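Local coordinates for protein short chain dehydrogenase/reductase (Acinetobacter baumannii, PDB 4IUY) that probably catalyses NAD(P)(H)-dependent oxidation or reduction, as a Rossmann-fold member of the short-chain dehydrogenase/reductase family, at residues D[155-167]-D[196-210]. Residues are numbered along the deposited sequence; the frame is centred on the assembly and turned at random.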
loop_
_atom_site.group_PDB
_atom_site.type_symbol
_atom_site.label_atom_id
_atom_site.label_comp_id
_atom_site.label_asym_id
_atom_site.label_seq_id
_atom_site.Cartn_x
_atom_site.Cartn_y
_atom_site.Cartn_z
ATOM N N GLU D 155 24.428 2.998 25.592
ATOM C CA GLU D 155 25.061 3.207 24.288
ATOM C C GLU D 155 25.065 1.925 23.455
ATOM O O GLU D 155 26.114 1.432 23.059
ATOM C CB GLU D 155 26.469 3.749 24.479
ATOM C CG GLU D 155 26.492 4.984 25.374
ATOM C CD GLU D 155 27.895 5.522 25.597
ATOM O OE1 GLU D 155 28.649 5.660 24.611
ATOM O OE2 GLU D 155 28.254 5.782 26.769
ATOM N N ARG D 156 23.872 1.383 23.235
ATOM C CA ARG D 156 23.675 0.107 22.579
ATOM C C ARG D 156 22.810 0.267 21.332
ATOM O O ARG D 156 21.753 0.890 21.384
ATOM C CB ARG D 156 23.018 -0.871 23.572
ATOM C CG ARG D 156 22.699 -2.284 23.029
ATOM C CD ARG D 156 23.967 -3.087 22.687
ATOM N NE ARG D 156 24.923 -3.186 23.784
ATOM C CZ ARG D 156 24.921 -4.152 24.695
ATOM N NH1 ARG D 156 24.016 -5.123 24.631
ATOM N NH2 ARG D 156 25.836 -4.154 25.659
ATOM N N LYS D 157 23.250 -0.324 20.222
ATOM C CA LYS D 157 22.551 -0.212 18.938
ATOM C C LYS D 157 21.632 -1.414 18.716
ATOM O O LYS D 157 21.930 -2.295 17.908
ATOM C CB LYS D 157 23.569 -0.119 17.803
ATOM C CG LYS D 157 24.464 1.091 17.910
ATOM C CD LYS D 157 25.536 1.112 16.833
ATOM C CE LYS D 157 26.477 2.301 17.036
ATOM N NZ LYS D 157 27.610 2.288 16.070
ATOM N N GLY D 158 20.494 -1.433 19.402
ATOM C CA GLY D 158 19.641 -2.605 19.378
ATOM C C GLY D 158 18.560 -2.676 18.314
ATOM O O GLY D 158 18.613 -1.984 17.292
ATOM N N SER D 159 17.592 -3.560 18.550
ATOM C CA SER D 159 16.523 -3.827 17.600
ATOM C C SER D 159 15.187 -3.961 18.288
ATOM O O SER D 159 15.078 -4.451 19.417
ATOM C CB SER D 159 16.816 -5.101 16.809
ATOM O OG SER D 159 17.980 -4.951 16.018
ATOM N N ILE D 160 14.165 -3.539 17.571
ATOM C CA ILE D 160 12.789 -3.663 17.995
ATOM C C ILE D 160 11.987 -4.412 16.925
ATOM O O ILE D 160 12.121 -4.129 15.734
ATOM C CB ILE D 160 12.168 -2.297 18.228
ATOM C CG1 ILE D 160 12.931 -1.560 19.332
ATOM C CG2 ILE D 160 10.666 -2.453 18.550
ATOM C CD1 ILE D 160 12.453 -0.137 19.565
ATOM N N ILE D 161 11.201 -5.386 17.361
ATOM C CA ILE D 161 10.333 -6.147 16.489
ATOM C C ILE D 161 8.893 -6.048 17.023
ATOM O O ILE D 161 8.624 -6.435 18.173
ATOM C CB ILE D 161 10.749 -7.631 16.431
ATOM C CG1 ILE D 161 12.221 -7.788 16.049
ATOM C CG2 ILE D 161 9.847 -8.428 15.503
ATOM C CD1 ILE D 161 12.696 -9.251 16.185
ATOM N N ASN D 162 7.989 -5.497 16.210
ATOM C CA ASN D 162 6.570 -5.427 16.554
ATOM C C ASN D 162 5.804 -6.560 15.928
ATOM O O ASN D 162 5.826 -6.748 14.715
ATOM C CB ASN D 162 5.955 -4.080 16.106
ATOM C CG ASN D 162 6.511 -2.884 16.900
ATOM O OD1 ASN D 162 6.734 -2.993 18.107
ATOM N ND2 ASN D 162 6.736 -1.751 16.227
ATOM N N ILE D 163 5.124 -7.344 16.741
ATOM C CA ILE D 163 4.261 -8.328 16.140
ATOM C C ILE D 163 2.940 -7.658 15.812
ATOM O O ILE D 163 2.181 -7.258 16.707
ATOM C CB ILE D 163 4.031 -9.546 17.023
ATOM C CG1 ILE D 163 5.360 -10.090 17.533
ATOM C CG2 ILE D 163 3.269 -10.595 16.228
ATOM C CD1 ILE D 163 6.338 -10.396 16.447
ATOM N N THR D 164 2.679 -7.489 14.520
ATOM C CA THR D 164 1.391 -6.935 14.130
ATOM C C THR D 164 0.427 -8.075 13.782
ATOM O O THR D 164 0.058 -8.851 14.651
ATOM C CB THR D 164 1.539 -5.870 13.001
ATOM O OG1 THR D 164 2.096 -6.440 11.804
ATOM C CG2 THR D 164 2.429 -4.727 13.510
ATOM N N SER D 165 0.053 -8.170 12.511
ATOM C CA SER D 165 -0.981 -9.074 12.015
ATOM C C SER D 165 -1.231 -8.688 10.562
ATOM O O SER D 165 -1.079 -7.520 10.187
ATOM C CB SER D 165 -2.285 -8.866 12.789
ATOM O OG SER D 165 -3.372 -9.565 12.192
ATOM N N ILE D 166 -1.641 -9.639 9.741
ATOM C CA ILE D 166 -2.028 -9.286 8.379
ATOM C C ILE D 166 -3.261 -8.404 8.404
ATOM O O ILE D 166 -3.580 -7.735 7.433
ATOM C CB ILE D 166 -2.244 -10.504 7.478
ATOM C CG1 ILE D 166 -3.324 -11.422 8.035
ATOM C CG2 ILE D 166 -0.940 -11.259 7.271
ATOM C CD1 ILE D 166 -3.700 -12.564 7.030
ATOM N N LEU D 167 -3.944 -8.393 9.541
ATOM C CA LEU D 167 -5.083 -7.505 9.743
ATOM C C LEU D 167 -4.690 -6.038 9.879
ATOM O O LEU D 167 -5.535 -5.173 10.025
ATOM C CB LEU D 167 -5.898 -7.948 10.952
ATOM C CG LEU D 167 -6.625 -9.270 10.664
ATOM C CD1 LEU D 167 -7.461 -9.667 11.836
ATOM C CD2 LEU D 167 -7.494 -9.179 9.380
ATOM N N LEU D 196 14.249 6.662 15.128
ATOM C CA LEU D 196 15.203 5.990 16.001
ATOM C C LEU D 196 16.516 5.583 15.329
ATOM O O LEU D 196 17.459 5.142 16.004
ATOM C CB LEU D 196 14.547 4.763 16.655
ATOM C CG LEU D 196 13.345 5.119 17.527
ATOM C CD1 LEU D 196 12.772 3.853 18.175
ATOM C CD2 LEU D 196 13.751 6.196 18.576
ATOM N N ALA D 197 16.581 5.739 14.012
ATOM C CA ALA D 197 17.777 5.393 13.264
ATOM C C ALA D 197 19.005 6.122 13.797
ATOM O O ALA D 197 20.097 5.544 13.855
ATOM C CB ALA D 197 17.593 5.679 11.797
ATOM N N ARG D 198 18.816 7.359 14.257
ATOM C CA ARG D 198 19.947 8.137 14.751
ATOM C C ARG D 198 20.622 7.505 15.975
ATOM O O ARG D 198 21.752 7.866 16.308
ATOM C CB ARG D 198 19.548 9.592 15.061
ATOM C CG ARG D 198 18.446 9.806 16.085
ATOM C CD ARG D 198 18.463 11.264 16.524
ATOM N NE ARG D 198 17.229 11.728 17.155
ATOM C CZ ARG D 198 17.147 12.834 17.898
ATOM N NH1 ARG D 198 18.234 13.570 18.129
ATOM N NH2 ARG D 198 15.987 13.192 18.440
ATOM N N PHE D 199 19.929 6.574 16.635
ATOM C CA PHE D 199 20.460 5.857 17.791
ATOM C C PHE D 199 20.949 4.453 17.425
ATOM O O PHE D 199 21.237 3.642 18.318
ATOM C CB PHE D 199 19.396 5.745 18.890
ATOM C CG PHE D 199 18.786 7.065 19.288
ATOM C CD1 PHE D 199 19.555 8.058 19.870
ATOM C CD2 PHE D 199 17.434 7.296 19.110
ATOM C CE1 PHE D 199 18.994 9.272 20.241
ATOM C CE2 PHE D 199 16.858 8.509 19.486
ATOM C CZ PHE D 199 17.639 9.498 20.051
ATOM N N GLY D 200 20.995 4.147 16.127
ATOM C CA GLY D 200 21.460 2.851 15.670
ATOM C C GLY D 200 20.463 1.742 15.956
ATOM O O GLY D 200 20.795 0.553 15.928
ATOM N N ILE D 201 19.219 2.130 16.190
ATOM C CA ILE D 201 18.184 1.174 16.511
ATOM C C ILE D 201 17.266 0.980 15.320
ATOM O O ILE D 201 16.605 1.928 14.904
ATOM C CB ILE D 201 17.375 1.647 17.705
ATOM C CG1 ILE D 201 18.269 1.664 18.950
ATOM C CG2 ILE D 201 16.164 0.748 17.942
ATOM C CD1 ILE D 201 17.663 2.384 20.128
ATOM N N ASN D 202 17.212 -0.237 14.776
ATOM C CA ASN D 202 16.269 -0.491 13.692
ATOM C C ASN D 202 14.925 -1.055 14.231
ATOM O O ASN D 202 14.888 -1.764 15.249
ATOM C CB ASN D 202 16.877 -1.374 12.577
ATOM C CG ASN D 202 17.272 -2.761 13.062
ATOM O OD1 ASN D 202 17.485 -2.980 14.260
ATOM N ND2 ASN D 202 17.388 -3.708 12.124
ATOM N N VAL D 203 13.835 -0.727 13.543
ATOM C CA VAL D 203 12.502 -1.049 14.021
ATOM C C VAL D 203 11.704 -1.691 12.884
ATOM O O VAL D 203 11.483 -1.078 11.834
ATOM C CB VAL D 203 11.765 0.211 14.526
ATOM C CG1 VAL D 203 10.419 -0.171 15.135
ATOM C CG2 VAL D 203 12.636 0.991 15.566
ATOM N N ASN D 204 11.277 -2.930 13.106
ATOM C CA ASN D 204 10.564 -3.695 12.088
ATOM C C ASN D 204 9.378 -4.464 12.650
ATOM O O ASN D 204 9.224 -4.615 13.867
ATOM C CB ASN D 204 11.518 -4.650 11.381
ATOM C CG ASN D 204 12.565 -3.923 10.599
ATOM O OD1 ASN D 204 12.291 -3.364 9.527
ATOM N ND2 ASN D 204 13.765 -3.855 11.158
ATOM N N ALA D 205 8.532 -4.949 11.752
ATOM C CA ALA D 205 7.328 -5.653 12.153
ATOM C C ALA D 205 7.221 -7.016 11.500
ATOM O O ALA D 205 7.695 -7.227 10.396
ATOM C CB ALA D 205 6.067 -4.791 11.815
ATOM N N ILE D 206 6.570 -7.935 12.193
ATOM C CA ILE D 206 6.174 -9.196 11.618
ATOM C C ILE D 206 4.662 -9.321 11.709
ATOM O O ILE D 206 4.076 -9.092 12.779
ATOM C CB ILE D 206 6.825 -10.365 12.357
ATOM C CG1 ILE D 206 8.342 -10.292 12.142
ATOM C CG2 ILE D 206 6.234 -11.692 11.839
ATOM C CD1 ILE D 206 9.158 -11.222 13.024
ATOM N N ALA D 207 4.040 -9.673 10.586
ATOM C CA ALA D 207 2.592 -9.777 10.482
ATOM C C ALA D 207 2.180 -11.225 10.214
ATOM O O ALA D 207 2.161 -11.671 9.077
ATOM C CB ALA D 207 2.073 -8.860 9.352
ATOM N N PRO D 208 1.854 -11.968 11.271
ATOM C CA PRO D 208 1.428 -13.354 11.076
ATOM C C PRO D 208 0.029 -13.405 10.477
ATOM O O PRO D 208 -0.758 -12.495 10.749
ATOM C CB PRO D 208 1.372 -13.908 12.512
ATOM C CG PRO D 208 2.041 -12.881 13.362
ATOM C CD PRO D 208 1.845 -11.584 12.692
ATOM N N GLY D 209 -0.274 -14.452 9.706
ATOM C CA GLY D 209 -1.654 -14.760 9.345
ATOM C C GLY D 209 -2.356 -15.460 10.497
ATOM O O GLY D 209 -1.946 -15.314 11.634
ATOM N N TYR D 210 -3.398 -16.235 10.218
ATOM C CA TYR D 210 -4.097 -16.957 11.265
ATOM C C TYR D 210 -3.303 -18.151 11.750
ATOM O O TYR D 210 -2.982 -19.065 10.992
ATOM C CB TYR D 210 -5.484 -17.399 10.810
ATOM C CG TYR D 210 -6.455 -16.257 10.645
ATOM C CD1 TYR D 210 -7.228 -15.813 11.715
ATOM C CD2 TYR D 210 -6.595 -15.609 9.427
ATOM C CE1 TYR D 210 -8.129 -14.755 11.559
ATOM C CE2 TYR D 210 -7.482 -14.550 9.269
ATOM C CZ TYR D 210 -8.245 -14.136 10.320
ATOM O OH TYR D 210 -9.110 -13.086 10.126
HETATM O O HOH W 1 21.558 3.730 21.257
HETATM O O HOH W 2 20.205 -2.098 15.025
HETATM O O HOH W 3 18.624 -6.420 13.125
HETATM O O HOH W 4 14.001 -5.065 13.758
#
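With chi1 62° the amide of Asn-202 sits between its own backbone N and carbonyl carbon, and Ser-159 OG lies beside its backbone N (chi1 -64°); the two groups thus lean together across neighbouring parallel strands. Ser-159 OG donates to Asn-202 OD1 at 2.7 Å, in the amide plane on a lone pair, while Asn-202 ND2 reaches the backbone O of Ile-258. Short polar side chains suit this place, where a strand begins beside a loop.

Parallel backbone bonds link the strands, among them Ile-160 N to Asn-202 O (3.0 Å), and just past strand 159-163 Thr-164 N still donates to Ile-206 O (2.7 Å). On one face Ile-160 CG2 meets Val-203 CG1 at 4.1 Å, the branched chains side by side beneath helices 126-153 and 176-196. There too the small methyl of Ala-205 fits against Thr-164 CG2 (4.0 Å), while Thr-164 OG1 hydrogen-bonds Glu-262 OE2. On the other, Ile-206 CD1 slants across to Ile-161 CG2 at 3.8 Å, and helix 244-251 packs over both.

Past the end of strand 159-163, Ile-166 N donates to Pro-208 O, still in the second strand, from above the carbonyl plane (3.2 Å), while Ser-165 OG forms an ST turn with Leu-167 N.

These are the parallel strands of a Rossmann-fold beta-alpha-beta unit, linked through helix 176-196: branched aliphatics pack on both faces against helices, whereas buried asparagines, including Asn-162 bound to Asn-111 and Thr-189, tie the strands to their surroundings by directional bonds.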